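PDB 2JJN: erythromycin C-12 hydroxylase from Saccharopolyspora erythraea, which hydroxylates the macrolactone ring of erythromycin D at C-12 to give erythromycin C, using a heme-bound iron, molecular oxygen and NADPH. Local coordinates for residues L193-R205 against L226-L240. The protein carries 2 engineered substitutions. Numbering follows the deposited sequence. Where two conformers were deposited one is given.
Sequences LTAYLKARCAERR and LDDEEAANFSTALLL. With HEM (protoporphyrin IX containing Fe), chain B.
Arg205 turns the edge of its guanidinium to Asp228, and NE and NH2 both close on the single oxygen OD2, each at 2.8 Å, from one face of a carboxylate whose plane lies 44° from that of the guanidinium. The bend at chi3 (-63°) brings the group round to this grip, and NH2 also donates to Leu226 O at 3.1 Å, tying helix 180-206 to the residues just ahead of helix 228-259. The other oxygen, Asp228 OD1, rests 3.4 Å from Ala202 CB. Where the backbones come closest, the methyl of Ala232 sits as a knob among Thr194, Leu197, Lys198 and Cys201, with CB a tight 3.5 Å from Lys198 CA. Leu197 answers from the opposite helix, wedging CD1 among Ala232, Ser235, Thr236 and Leu239. Farther along, Thr194 OG1 lies 2.7 Å from Thr236 OG1, the side chains crossing at about a right angle, and a water links Thr194 OG1 to Asn233 OD1. The amide nitrogen of Asn233 is held by Pro84 O, while Asp227 and Glu230 form a capping box. Segments 193-205 and 228-240 cross at 124°, packing knobs into holes; they belong to the cytochrome P450 helices G and I, the latter passing Leu238 over the heme.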
loop_
_atom_site.group_PDB
_atom_site.type_symbol
_atom_site.label_atom_id
_atom_site.label_comp_id
_atom_site.label_asym_id
_atom_site.label_seq_id
_atom_site.Cartn_x
_atom_site.Cartn_y
_atom_site.Cartn_z
ATOM N N LEU A 193 4.973 5.803 -17.825
ATOM C CA LEU A 193 3.778 5.009 -17.565
ATOM C C LEU A 193 2.602 5.966 -17.696
ATOM O O LEU A 193 1.580 5.628 -18.305
ATOM C CB LEU A 193 3.812 4.445 -16.151
ATOM C CG LEU A 193 2.533 3.728 -15.705
ATOM C CD1 LEU A 193 2.005 2.657 -16.704
ATOM C CD2 LEU A 193 2.756 3.157 -14.272
ATOM N N THR A 194 2.753 7.156 -17.139
ATOM C CA THR A 194 1.690 8.158 -17.216
ATOM C C THR A 194 1.404 8.551 -18.667
ATOM O O THR A 194 0.236 8.697 -19.071
ATOM C CB THR A 194 2.002 9.374 -16.315
ATOM O OG1 THR A 194 2.067 8.919 -14.955
ATOM C CG2 THR A 194 0.920 10.443 -16.449
ATOM N N ALA A 195 2.448 8.720 -19.475
ATOM C CA ALA A 195 2.231 9.040 -20.913
ATOM C C ALA A 195 1.468 7.929 -21.626
ATOM O O ALA A 195 0.601 8.182 -22.448
ATOM C CB ALA A 195 3.569 9.276 -21.595
ATOM N N TYR A 196 1.840 6.676 -21.351
ATOM C CA TYR A 196 1.127 5.526 -21.912
ATOM C C TYR A 196 -0.350 5.571 -21.490
ATOM O O TYR A 196 -1.243 5.413 -22.330
ATOM C CB TYR A 196 1.761 4.236 -21.398
ATOM C CG TYR A 196 1.013 3.011 -21.788
ATOM C CD1 TYR A 196 1.113 2.489 -23.075
ATOM C CD2 TYR A 196 0.199 2.362 -20.861
ATOM C CE1 TYR A 196 0.393 1.332 -23.434
ATOM C CE2 TYR A 196 -0.508 1.207 -21.201
ATOM C CZ TYR A 196 -0.407 0.703 -22.481
ATOM O OH TYR A 196 -1.133 -0.449 -22.814
ATOM N N LEU A 197 -0.589 5.823 -20.218
ATOM C CA LEU A 197 -1.990 5.853 -19.739
ATOM C C LEU A 197 -2.736 7.031 -20.360
ATOM O O LEU A 197 -3.945 6.908 -20.661
ATOM C CB LEU A 197 -2.088 5.864 -18.207
ATOM C CG LEU A 197 -1.582 4.558 -17.560
ATOM C CD1 LEU A 197 -1.575 4.697 -16.036
ATOM C CD2 LEU A 197 -2.475 3.409 -17.979
ATOM N N LYS A 198 -2.047 8.155 -20.548
ATOM C CA LYS A 198 -2.706 9.331 -21.158
ATOM C C LYS A 198 -3.186 8.999 -22.566
ATOM O O LYS A 198 -4.286 9.425 -22.995
ATOM C CB LYS A 198 -1.781 10.539 -21.137
ATOM C CG LYS A 198 -2.509 11.834 -21.467
ATOM C CD LYS A 198 -1.531 12.994 -21.544
ATOM C CE LYS A 198 -2.250 14.276 -21.853
ATOM N NZ LYS A 198 -1.298 15.345 -22.252
ATOM N N ALA A 199 -2.387 8.217 -23.310
ATOM C CA ALA A 199 -2.807 7.808 -24.633
ATOM C C ALA A 199 -4.027 6.895 -24.591
ATOM O O ALA A 199 -4.897 6.988 -25.470
ATOM C CB ALA A 199 -1.655 7.120 -25.371
ATOM N N ARG A 200 -4.080 6.016 -23.588
ATOM C CA ARG A 200 -5.245 5.151 -23.391
ATOM C C ARG A 200 -6.462 5.979 -23.013
ATOM O O ARG A 200 -7.569 5.705 -23.494
ATOM C CB ARG A 200 -4.978 4.041 -22.370
ATOM C CG ARG A 200 -3.663 3.264 -22.640
ATOM C CD ARG A 200 -3.779 2.309 -23.837
ATOM N NE ARG A 200 -3.598 2.934 -25.153
ATOM C CZ ARG A 200 -2.456 3.440 -25.623
ATOM N NH1 ARG A 200 -1.360 3.461 -24.867
ATOM N NH2 ARG A 200 -2.412 3.951 -26.849
ATOM N N CYS A 201 -6.286 6.985 -22.163
ATOM C CA CYS A 201 -7.414 7.890 -21.841
ATOM C C CYS A 201 -7.971 8.589 -23.091
ATOM O O CYS A 201 -9.212 8.686 -23.311
ATOM C CB CYS A 201 -6.959 8.938 -20.852
ATOM S SG CYS A 201 -6.675 8.305 -19.185
ATOM N N ALA A 202 -7.066 9.106 -23.933
ATOM C CA ALA A 202 -7.513 9.732 -25.178
ATOM C C ALA A 202 -8.304 8.734 -26.039
ATOM O O ALA A 202 -9.279 9.105 -26.726
ATOM C CB ALA A 202 -6.328 10.319 -25.950
ATOM N N GLU A 203 -7.850 7.478 -26.056
ATOM C CA GLU A 203 -8.506 6.457 -26.858
ATOM C C GLU A 203 -9.925 6.177 -26.342
ATOM O O GLU A 203 -10.890 6.035 -27.160
ATOM C CB GLU A 203 -7.614 5.202 -26.858
ATOM C CG GLU A 203 -6.454 5.344 -27.823
ATOM C CD GLU A 203 -5.550 4.130 -27.785
ATOM O OE1 GLU A 203 -5.772 3.251 -26.945
ATOM O OE2 GLU A 203 -4.631 4.066 -28.619
ATOM N N ARG A 204 -10.061 6.114 -25.031
ATOM C CA ARG A 204 -11.413 5.860 -24.468
ATOM C C ARG A 204 -12.286 7.081 -24.616
ATOM O O ARG A 204 -13.528 6.963 -24.775
ATOM C CB ARG A 204 -11.337 5.409 -23.014
ATOM C CG ARG A 204 -10.612 4.070 -22.871
ATOM C CD ARG A 204 -11.237 2.970 -23.706
ATOM N NE ARG A 204 -10.556 1.701 -23.389
ATOM C CZ ARG A 204 -10.815 0.518 -23.932
ATOM N NH1 ARG A 204 -11.773 0.386 -24.835
ATOM N NH2 ARG A 204 -10.119 -0.555 -23.541
ATOM N N ARG A 205 -11.692 8.279 -24.574
ATOM C CA ARG A 205 -12.511 9.499 -24.849
ATOM C C ARG A 205 -13.049 9.426 -26.290
ATOM O O ARG A 205 -14.187 9.864 -26.592
ATOM C CB ARG A 205 -11.631 10.745 -24.625
ATOM C CG ARG A 205 -12.458 12.070 -24.524
ATOM C CD ARG A 205 -11.530 13.307 -24.305
ATOM N NE ARG A 205 -10.823 13.196 -23.030
ATOM C CZ ARG A 205 -11.354 13.565 -21.863
ATOM N NH1 ARG A 205 -12.551 14.207 -21.833
ATOM N NH2 ARG A 205 -10.627 13.363 -20.756
ATOM N N LEU A 226 -12.523 15.245 -15.610
ATOM C CA LEU A 226 -11.065 15.093 -15.713
ATOM C C LEU A 226 -10.614 15.330 -17.117
ATOM O O LEU A 226 -11.244 14.828 -18.054
ATOM C CB LEU A 226 -10.633 13.679 -15.289
ATOM C CG LEU A 226 -11.150 13.222 -13.899
ATOM C CD1 LEU A 226 -10.763 11.767 -13.608
ATOM C CD2 LEU A 226 -10.638 14.138 -12.793
ATOM N N ASP A 227 -9.501 16.041 -17.275
ATOM C CA ASP A 227 -8.828 15.980 -18.581
ATOM C C ASP A 227 -7.962 14.725 -18.691
ATOM O O ASP A 227 -7.910 13.926 -17.762
ATOM C CB ASP A 227 -8.065 17.271 -18.883
ATOM C CG ASP A 227 -6.905 17.530 -17.932
ATOM O OD1 ASP A 227 -6.359 16.579 -17.325
ATOM O OD2 ASP A 227 -6.520 18.703 -17.839
ATOM N N ASP A 228 -7.341 14.489 -19.846
ATOM C CA ASP A 228 -6.643 13.215 -19.999
ATOM C C ASP A 228 -5.432 13.145 -19.048
ATOM O O ASP A 228 -5.110 12.093 -18.543
ATOM C CB ASP A 228 -6.146 13.034 -21.436
ATOM C CG ASP A 228 -7.236 12.698 -22.423
ATOM O OD1 ASP A 228 -6.876 12.765 -23.622
ATOM O OD2 ASP A 228 -8.380 12.352 -22.020
ATOM N N GLU A 229 -4.773 14.289 -18.867
ATOM C CA GLU A 229 -3.649 14.374 -17.909
ATOM C C GLU A 229 -4.095 13.916 -16.516
ATOM O O GLU A 229 -3.468 13.052 -15.893
ATOM C CB GLU A 229 -3.154 15.808 -17.846
ATOM C CG GLU A 229 -2.000 15.936 -16.850
ATOM C CD GLU A 229 -1.365 17.319 -16.824
ATOM O OE1 GLU A 229 -1.988 18.318 -17.276
ATOM O OE2 GLU A 229 -0.206 17.374 -16.306
ATOM N N GLU A 230 -5.175 14.502 -16.010
ATOM C CA GLU A 230 -5.673 14.129 -14.669
ATOM C C GLU A 230 -6.095 12.677 -14.614
ATOM O O GLU A 230 -5.794 11.962 -13.648
ATOM C CB GLU A 230 -6.892 14.993 -14.312
ATOM C CG GLU A 230 -6.521 16.454 -14.076
ATOM C CD GLU A 230 -7.719 17.335 -13.873
ATOM O OE1 GLU A 230 -7.719 18.115 -12.880
ATOM O OE2 GLU A 230 -8.646 17.291 -14.720
ATOM N N ALA A 231 -6.834 12.205 -15.622
ATOM C CA ALA A 231 -7.263 10.806 -15.622
ATOM C C ALA A 231 -6.063 9.859 -15.666
ATOM O O ALA A 231 -6.069 8.813 -15.045
ATOM C CB ALA A 231 -8.228 10.539 -16.808
ATOM N N ALA A 232 -5.063 10.233 -16.461
ATOM C CA ALA A 232 -3.853 9.403 -16.592
ATOM C C ALA A 232 -3.059 9.374 -15.297
ATOM O O ALA A 232 -2.567 8.292 -14.875
ATOM C CB ALA A 232 -2.982 9.942 -17.731
ATOM N N ASN A 233 -2.925 10.531 -14.668
ATOM C CA ASN A 233 -2.215 10.575 -13.378
ATOM C C ASN A 233 -2.965 9.826 -12.308
ATOM O O ASN A 233 -2.374 9.045 -11.525
ATOM C CB ASN A 233 -1.966 11.998 -12.972
ATOM C CG ASN A 233 -0.768 12.626 -13.730
ATOM O OD1 ASN A 233 0.273 11.978 -13.880
ATOM N ND2 ASN A 233 -0.892 13.867 -14.136
ATOM N N PHE A 234 -4.265 10.022 -12.253
ATOM C CA PHE A 234 -5.051 9.240 -11.295
ATOM C C PHE A 234 -4.944 7.741 -11.576
ATOM O O PHE A 234 -4.753 6.923 -10.649
ATOM C CB PHE A 234 -6.496 9.677 -11.263
ATOM C CG PHE A 234 -7.328 8.783 -10.371
ATOM C CD1 PHE A 234 -7.216 8.894 -8.991
ATOM C CD2 PHE A 234 -8.127 7.761 -10.904
ATOM C CE1 PHE A 234 -7.912 8.067 -8.163
ATOM C CE2 PHE A 234 -8.840 6.917 -10.082
ATOM C CZ PHE A 234 -8.713 7.058 -8.651
ATOM N N SER A 235 -5.029 7.349 -12.855
ATOM C CA SER A 235 -4.893 5.943 -13.208
ATOM C C SER A 235 -3.520 5.392 -12.848
ATOM O O SER A 235 -3.430 4.242 -12.488
ATOM C CB SER A 235 -5.162 5.681 -14.695
ATOM O OG SER A 235 -6.525 6.023 -15.027
ATOM N N THR A 236 -2.483 6.230 -12.953
ATOM C CA THR A 236 -1.101 5.862 -12.564
ATOM C C THR A 236 -1.066 5.529 -11.057
ATOM O O THR A 236 -0.533 4.482 -10.656
ATOM C CB THR A 236 -0.087 7.004 -12.829
ATOM O OG1 THR A 236 -0.062 7.348 -14.208
ATOM C CG2 THR A 236 1.362 6.653 -12.328
ATOM N N ALA A 237 -1.618 6.430 -10.252
ATOM C CA ALA A 237 -1.710 6.270 -8.773
ATOM C C ALA A 237 -2.464 5.014 -8.437
ATOM O O ALA A 237 -2.051 4.212 -7.585
ATOM C CB ALA A 237 -2.434 7.427 -8.165
ATOM N N LEU A 238 -3.616 4.854 -9.076
ATOM C CA LEU A 238 -4.481 3.729 -8.773
ATOM C C LEU A 238 -3.718 2.455 -9.055
ATOM O O LEU A 238 -3.679 1.532 -8.217
ATOM C CB LEU A 238 -5.763 3.800 -9.630
ATOM C CG LEU A 238 -6.903 2.917 -9.152
ATOM C CD1 LEU A 238 -7.595 3.585 -8.001
ATOM C CD2 LEU A 238 -7.888 2.765 -10.317
ATOM N N LEU A 239 -3.042 2.428 -10.209
ATOM C CA LEU A 239 -2.273 1.280 -10.657
ATOM C C LEU A 239 -1.132 0.929 -9.706
ATOM O O LEU A 239 -1.065 -0.204 -9.210
ATOM C CB LEU A 239 -1.707 1.528 -12.082
ATOM C CG LEU A 239 -1.125 0.426 -12.967
ATOM C CD1 LEU A 239 -2.086 -0.718 -13.284
ATOM C CD2 LEU A 239 -0.673 1.066 -14.278
ATOM N N LEU A 240 -0.234 1.876 -9.472
ATOM C CA LEU A 240 0.881 1.636 -8.546
ATOM C C LEU A 240 0.429 1.392 -7.102
ATOM O O LEU A 240 0.987 0.499 -6.432
ATOM C CB LEU A 240 1.852 2.804 -8.577
ATOM C CG LEU A 240 2.421 3.101 -9.952
ATOM C CD1 LEU A 240 3.284 4.337 -9.840
ATOM C CD2 LEU A 240 3.215 1.927 -10.547
HETATM C CHA HEM B . -4.668 5.919 -0.215
HETATM C CHB HEM B . -2.741 1.996 1.957
HETATM C CHC HEM B . -4.434 -0.784 -1.634
HETATM C CHD HEM B . -5.627 3.191 -4.171
HETATM C C1A HEM B . -4.072 5.059 0.686
HETATM C C2A HEM B . -3.493 5.475 1.969
HETATM C C3A HEM B . -2.951 4.405 2.556
HETATM C C4A HEM B . -3.154 3.269 1.679
HETATM C CMA HEM B . -2.202 4.357 3.906
HETATM C CAA HEM B . -3.536 6.901 2.550
HETATM C CBA HEM B . -2.427 7.770 1.987
HETATM C CGA HEM B . -2.289 9.095 2.740
HETATM O O1A HEM B . -3.072 9.352 3.697
HETATM O O2A HEM B . -1.400 9.899 2.315
HETATM C C1B HEM B . -3.050 0.891 1.162
HETATM C C2B HEM B . -2.766 -0.479 1.507
HETATM C C3B HEM B . -3.245 -1.259 0.511
HETATM C C4B HEM B . -3.832 -0.354 -0.470
HETATM C CMB HEM B . -2.046 -0.821 2.828
HETATM C CAB HEM B . -3.203 -2.786 0.307
HETATM C CBB HEM B . -3.279 -3.575 1.329
HETATM C C1C HEM B . -4.898 0.049 -2.629
HETATM C C2C HEM B . -5.464 -0.397 -3.892
HETATM C C3C HEM B . -5.794 0.706 -4.598
HETATM C C4C HEM B . -5.460 1.881 -3.790
HETATM C CMC HEM B . -5.621 -1.896 -4.261
HETATM C CAC HEM B . -6.387 0.821 -6.015
HETATM C CBC HEM B . -7.323 -0.005 -6.481
HETATM C C1D HEM B . -5.443 4.245 -3.328
HETATM C C2D HEM B . -5.684 5.597 -3.719
HETATM C C3D HEM B . -5.413 6.430 -2.509
HETATM C C4D HEM B . -5.014 5.513 -1.483
HETATM C CMD HEM B . -6.139 6.109 -5.119
HETATM C CAD HEM B . -5.501 7.961 -2.376
HETATM C CBD HEM B . -6.884 8.398 -1.856
HETATM C CGD HEM B . -6.902 9.877 -1.625
HETATM O O1D HEM B . -5.842 10.525 -1.607
HETATM O O2D HEM B . -8.019 10.412 -1.455
HETATM N NA HEM B . -3.870 3.676 0.545
HETATM N NB HEM B . -3.669 0.964 -0.083
HETATM N NC HEM B . -4.900 1.431 -2.635
HETATM N ND HEM B . -5.042 4.222 -1.977
HETATM FE FE HEM B . -4.504 2.553 -0.953
HETATM O O HOH W 1 3.035 11.185 -13.430
HETATM O O HOH W 2 -13.565 14.137 -19.166
HETATM O O HOH W 3 -2.459 2.784 -1.778
#